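Local coordinates for De novo designed switch protein caging a hemagglutinin binder (sCageHA267_1S) (Synthetic construct, PDB 7CBC) that probably works as a switchable biosensor scaffold, a designed helical cage that holds a hemagglutinin-binding domain, at residues Q34-E46 and P245-S259. Numbering follows the deposited sequence.
Sequences QELNLELVYLAVE and PDEARKAIARSKRES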
loop_
_atom_site.group_PDB
_atom_site.type_symbol
_atom_site.label_atom_id
_atom_site.label_comp_id
_atom_site.label_asym_id
_atom_site.label_seq_id
_atom_site.Cartn_x
_atom_site.Cartn_y
_atom_site.Cartn_z
ATOM N N GLN A 34 6.286 3.222 13.685
ATOM C CA GLN A 34 7.678 3.656 13.743
ATOM C C GLN A 34 7.882 4.698 14.829
ATOM O O GLN A 34 8.877 4.661 15.567
ATOM C CB GLN A 34 8.100 4.227 12.388
ATOM C CG GLN A 34 9.528 4.724 12.347
ATOM C CD GLN A 34 10.527 3.593 12.399
ATOM O OE1 GLN A 34 10.164 2.429 12.590
ATOM N NE2 GLN A 34 11.795 3.922 12.203
ATOM N N GLU A 35 6.952 5.646 14.924
ATOM C CA GLU A 35 7.019 6.678 15.949
ATOM C C GLU A 35 7.078 6.062 17.342
ATOM O O GLU A 35 7.848 6.516 18.201
ATOM C CB GLU A 35 5.814 7.606 15.795
ATOM C CG GLU A 35 5.921 8.885 16.572
ATOM C CD GLU A 35 4.816 9.864 16.252
ATOM O OE1 GLU A 35 4.039 9.631 15.278
ATOM O OE2 GLU A 35 4.741 10.876 16.985
ATOM N N LEU A 36 6.298 4.998 17.568
ATOM C CA LEU A 36 6.351 4.272 18.836
ATOM C C LEU A 36 7.681 3.556 19.020
ATOM O O LEU A 36 8.255 3.569 20.115
ATOM C CB LEU A 36 5.210 3.262 18.924
ATOM C CG LEU A 36 3.790 3.795 18.933
ATOM C CD1 LEU A 36 2.849 2.649 19.277
ATOM C CD2 LEU A 36 3.668 4.936 19.946
ATOM N N ASN A 37 8.164 2.878 17.977
ATOM C CA ASN A 37 9.417 2.148 18.131
ATOM C C ASN A 37 10.563 3.086 18.499
ATOM O O ASN A 37 11.370 2.774 19.386
ATOM C CB ASN A 37 9.745 1.360 16.868
ATOM C CG ASN A 37 10.904 0.404 17.071
ATOM O OD1 ASN A 37 10.737 -0.697 17.603
ATOM N ND2 ASN A 37 12.096 0.824 16.661
ATOM N N LEU A 38 10.645 4.246 17.844
ATOM C CA LEU A 38 11.717 5.175 18.177
ATOM C C LEU A 38 11.597 5.640 19.618
ATOM O O LEU A 38 12.593 5.681 20.352
ATOM C CB LEU A 38 11.712 6.362 17.220
ATOM C CG LEU A 38 12.090 5.978 15.785
ATOM C CD1 LEU A 38 12.305 7.225 14.952
ATOM C CD2 LEU A 38 13.332 5.083 15.762
ATOM N N GLU A 39 10.379 5.974 20.046
ATOM C CA GLU A 39 10.148 6.377 21.425
ATOM C C GLU A 39 10.535 5.276 22.402
ATOM O O GLU A 39 11.111 5.550 23.461
ATOM C CB GLU A 39 8.684 6.760 21.615
ATOM C CG GLU A 39 8.298 8.047 20.927
ATOM C CD GLU A 39 8.271 9.206 21.893
ATOM O OE1 GLU A 39 8.005 8.966 23.093
ATOM O OE2 GLU A 39 8.521 10.352 21.458
ATOM N N LEU A 40 10.218 4.025 22.070
ATOM C CA LEU A 40 10.555 2.925 22.966
ATOM C C LEU A 40 12.064 2.743 23.078
ATOM O O LEU A 40 12.596 2.516 24.177
ATOM C CB LEU A 40 9.888 1.644 22.477
ATOM C CG LEU A 40 10.269 0.410 23.288
ATOM C CD1 LEU A 40 9.962 0.627 24.777
ATOM C CD2 LEU A 40 9.585 -0.842 22.743
ATOM N N VAL A 41 12.776 2.833 21.952
ATOM C CA VAL A 41 14.231 2.760 22.006
ATOM C C VAL A 41 14.781 3.866 22.892
ATOM O O VAL A 41 15.684 3.641 23.709
ATOM C CB VAL A 41 14.825 2.834 20.591
ATOM C CG1 VAL A 41 16.327 2.979 20.673
ATOM C CG2 VAL A 41 14.455 1.601 19.818
ATOM N N TYR A 42 14.230 5.077 22.759
ATOM C CA TYR A 42 14.749 6.217 23.502
ATOM C C TYR A 42 14.590 6.012 25.004
ATOM O O TYR A 42 15.472 6.386 25.787
ATOM C CB TYR A 42 14.055 7.502 23.046
ATOM C CG TYR A 42 14.688 8.768 23.592
ATOM C CD1 TYR A 42 15.535 9.543 22.806
ATOM C CD2 TYR A 42 14.440 9.187 24.891
ATOM C CE1 TYR A 42 16.123 10.703 23.306
ATOM C CE2 TYR A 42 15.028 10.329 25.395
ATOM C CZ TYR A 42 15.856 11.094 24.603
ATOM O OH TYR A 42 16.426 12.241 25.123
ATOM N N LEU A 43 13.478 5.409 25.424
ATOM C CA LEU A 43 13.261 5.185 26.844
ATOM C C LEU A 43 14.093 4.029 27.372
ATOM O O LEU A 43 14.490 4.042 28.543
ATOM C CB LEU A 43 11.778 4.942 27.117
ATOM C CG LEU A 43 11.167 6.007 28.035
ATOM C CD1 LEU A 43 9.763 5.608 28.444
ATOM C CD2 LEU A 43 12.048 6.268 29.271
ATOM N N ALA A 44 14.370 3.031 26.532
ATOM C CA ALA A 44 15.224 1.921 26.933
ATOM C C ALA A 44 16.656 2.358 27.207
ATOM O O ALA A 44 17.382 1.644 27.901
ATOM C CB ALA A 44 15.214 0.836 25.856
ATOM N N VAL A 45 17.080 3.496 26.651
ATOM C CA VAL A 45 18.389 4.056 26.977
ATOM C C VAL A 45 18.405 4.563 28.415
ATOM O O VAL A 45 19.400 4.411 29.134
ATOM C CB VAL A 45 18.746 5.168 25.971
ATOM C CG1 VAL A 45 19.958 5.945 26.424
ATOM C CG2 VAL A 45 18.976 4.583 24.584
ATOM N N GLU A 46 17.287 5.139 28.866
ATOM C CA GLU A 46 17.195 5.734 30.197
ATOM C C GLU A 46 16.889 4.697 31.280
ATOM O O GLU A 46 17.684 4.490 32.206
ATOM C CB GLU A 46 16.112 6.814 30.189
ATOM C CG GLU A 46 16.640 8.224 30.078
ATOM C CD GLU A 46 15.676 9.221 30.671
ATOM O OE1 GLU A 46 15.905 9.649 31.829
ATOM O OE2 GLU A 46 14.677 9.552 29.990
ATOM N N PRO A 245 25.143 8.036 26.866
ATOM C CA PRO A 245 23.795 8.022 26.299
ATOM C C PRO A 245 23.426 9.324 25.624
ATOM O O PRO A 245 22.549 9.312 24.754
ATOM C CB PRO A 245 22.897 7.755 27.517
ATOM C CG PRO A 245 23.849 7.302 28.593
ATOM C CD PRO A 245 25.049 8.174 28.326
ATOM N N ASP A 246 24.050 10.450 25.989
ATOM C CA ASP A 246 23.719 11.702 25.311
ATOM C C ASP A 246 23.993 11.599 23.819
ATOM O O ASP A 246 23.318 12.250 23.011
ATOM C CB ASP A 246 24.495 12.881 25.911
ATOM C CG ASP A 246 24.051 13.218 27.325
ATOM O OD1 ASP A 246 24.921 13.532 28.167
ATOM O OD2 ASP A 246 22.827 13.176 27.593
ATOM N N GLU A 247 24.973 10.779 23.442
ATOM C CA GLU A 247 25.214 10.483 22.041
ATOM C C GLU A 247 24.233 9.442 21.517
ATOM O O GLU A 247 23.853 9.494 20.342
ATOM C CB GLU A 247 26.660 10.014 21.854
ATOM C CG GLU A 247 27.220 10.238 20.463
ATOM C CD GLU A 247 27.487 11.707 20.163
ATOM O OE1 GLU A 247 27.199 12.148 19.028
ATOM O OE2 GLU A 247 27.988 12.421 21.057
ATOM N N ALA A 248 23.804 8.503 22.366
ATOM C CA ALA A 248 22.756 7.573 21.957
ATOM C C ALA A 248 21.457 8.312 21.655
ATOM O O ALA A 248 20.747 7.968 20.704
ATOM C CB ALA A 248 22.529 6.513 23.034
ATOM N N ARG A 249 21.136 9.343 22.445
ATOM C CA ARG A 249 19.900 10.087 22.222
ATOM C C ARG A 249 19.923 10.841 20.896
ATOM O O ARG A 249 18.869 11.037 20.283
ATOM C CB ARG A 249 19.648 11.058 23.375
ATOM C CG ARG A 249 19.592 10.403 24.747
ATOM C CD ARG A 249 20.014 11.393 25.839
ATOM N NE ARG A 249 20.634 10.739 26.989
ATOM C CZ ARG A 249 19.968 10.316 28.058
ATOM N NH1 ARG A 249 18.651 10.473 28.120
ATOM N NH2 ARG A 249 20.617 9.736 29.063
ATOM N N LYS A 250 21.100 11.264 20.433
ATOM C CA LYS A 250 21.179 11.977 19.167
ATOM C C LYS A 250 21.259 11.051 17.955
ATOM O O LYS A 250 20.889 11.470 16.852
ATOM C CB LYS A 250 22.370 12.942 19.171
ATOM C CG LYS A 250 21.956 14.402 19.011
ATOM C CD LYS A 250 23.149 15.327 18.826
ATOM C CE LYS A 250 22.698 16.737 18.454
ATOM N NZ LYS A 250 21.736 17.312 19.445
ATOM N N ALA A 251 21.733 9.812 18.126
ATOM C CA ALA A 251 21.563 8.817 17.069
ATOM C C ALA A 251 20.091 8.489 16.860
ATOM O O ALA A 251 19.683 8.120 15.751
ATOM C CB ALA A 251 22.346 7.547 17.400
ATOM N N ILE A 252 19.285 8.611 17.915
ATOM C CA ILE A 252 17.843 8.468 17.783
ATOM C C ILE A 252 17.254 9.679 17.074
ATOM O O ILE A 252 16.419 9.546 16.170
ATOM C CB ILE A 252 17.204 8.262 19.166
ATOM C CG1 ILE A 252 17.633 6.918 19.755
ATOM C CG2 ILE A 252 15.697 8.390 19.081
ATOM C CD1 ILE A 252 17.395 6.812 21.236
ATOM N N ALA A 253 17.677 10.882 17.474
ATOM C CA ALA A 253 17.222 12.083 16.781
ATOM C C ALA A 253 17.526 12.003 15.286
ATOM O O ALA A 253 16.684 12.355 14.451
ATOM C CB ALA A 253 17.868 13.319 17.402
ATOM N N ARG A 254 18.721 11.520 14.937
ATOM C CA ARG A 254 19.086 11.317 13.541
ATOM C C ARG A 254 18.193 10.268 12.887
ATOM O O ARG A 254 17.792 10.417 11.724
ATOM C CB ARG A 254 20.564 10.916 13.467
ATOM C CG ARG A 254 21.113 10.510 12.101
ATOM C CD ARG A 254 22.664 10.440 12.124
ATOM N NE ARG A 254 23.213 9.169 12.614
ATOM C CZ ARG A 254 23.828 9.013 13.786
ATOM N NH1 ARG A 254 23.967 10.048 14.607
ATOM N NH2 ARG A 254 24.311 7.823 14.145
ATOM N N SER A 255 17.860 9.203 13.622
ATOM C CA SER A 255 16.975 8.177 13.088
ATOM C C SER A 255 15.546 8.679 12.943
ATOM O O SER A 255 14.836 8.254 12.024
ATOM C CB SER A 255 17.009 6.931 13.970
ATOM O OG SER A 255 18.089 6.095 13.605
ATOM N N LYS A 256 15.097 9.574 13.826
ATOM C CA LYS A 256 13.772 10.156 13.638
ATOM C C LYS A 256 13.724 11.017 12.377
ATOM O O LYS A 256 12.745 10.968 11.618
ATOM C CB LYS A 256 13.366 10.955 14.875
ATOM C CG LYS A 256 11.869 11.185 14.996
ATOM C CD LYS A 256 11.469 11.686 16.380
ATOM C CE LYS A 256 9.945 11.710 16.524
ATOM N NZ LYS A 256 9.380 10.376 16.912
ATOM N N ARG A 257 14.789 11.780 12.109
ATOM C CA ARG A 257 14.814 12.620 10.913
ATOM C C ARG A 257 14.757 11.785 9.639
ATOM O O ARG A 257 14.047 12.142 8.690
ATOM C CB ARG A 257 16.064 13.500 10.900
ATOM C CG ARG A 257 16.047 14.662 11.884
ATOM C CD ARG A 257 17.208 15.613 11.609
ATOM N NE ARG A 257 18.489 14.919 11.461
ATOM C CZ ARG A 257 19.342 14.689 12.455
ATOM N NH1 ARG A 257 19.050 15.085 13.690
ATOM N NH2 ARG A 257 20.487 14.056 12.215
ATOM N N GLU A 258 15.503 10.675 9.591
ATOM C CA GLU A 258 15.521 9.871 8.371
ATOM C C GLU A 258 14.229 9.076 8.214
ATOM O O GLU A 258 13.746 8.889 7.091
ATOM C CB GLU A 258 16.737 8.943 8.357
ATOM C CG GLU A 258 16.981 8.215 7.013
ATOM C CD GLU A 258 17.362 9.150 5.860
ATOM O OE1 GLU A 258 17.151 8.766 4.687
ATOM O OE2 GLU A 258 17.874 10.264 6.122
ATOM N N SER A 259 13.653 8.602 9.323
ATOM C CA SER A 259 12.334 7.977 9.262
ATOM C C SER A 259 11.309 8.915 8.639
ATOM O O SER A 259 10.478 8.489 7.827
ATOM C CB SER A 259 11.877 7.549 10.659
ATOM O OG SER A 259 12.572 6.396 11.088
#
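I252 of helix 245-268 packs as a knob into the hole formed on helix 3-46 by L38, V41, Y42 and V45, in an antiparallel pair of the designed helical bundle. The axes of the two segments run 10.0 Å apart at 177°, and helix 195-239 backs the seam, with L235 touching both L38 and I252. Followed outward, the inner half of Y42 meets I252 and the outer half R249. Its CB lies 3.9 Å from I252 CD1, and Y42 CD1 touches both I252 CD1 and I252 CG2, the latter at the ring edge and in its plane. Next, CE1 packs 3.5 Å from R249 CB, while CZ and OH cross over R249 CG, with OH also close to R249 CD. CG anti to the backbone N (chi1 -170°) carries the ring across to the arginine, and ring and guanidinium planes stand 76° apart. Were Y42 replaced by an alanine, the aliphatic stem of R249 would probably lose its cover and the flank of I252 its neighbour, leaving the arginine freer to swing. The guanidinium also has D246 as a purely electrostatic partner, and NH1 lies 3.6 Å from E46 CG. At the P245 end of the segment, V45 CG1 packs 3.6 Å from P245 CB. Toward the other end, L38 CD1 presses on the backbone of K256, 3.5 Å from its CA. There Q34 NE2, which also bonds N232 of helix 195-239, donates to S259 OG at 2.8 Å, with the hydroxyl close to the plane of the Q34 amide; that hydroxyl in turn donates to S255 O, on the opposite face of the carbonyl plane from S259 N.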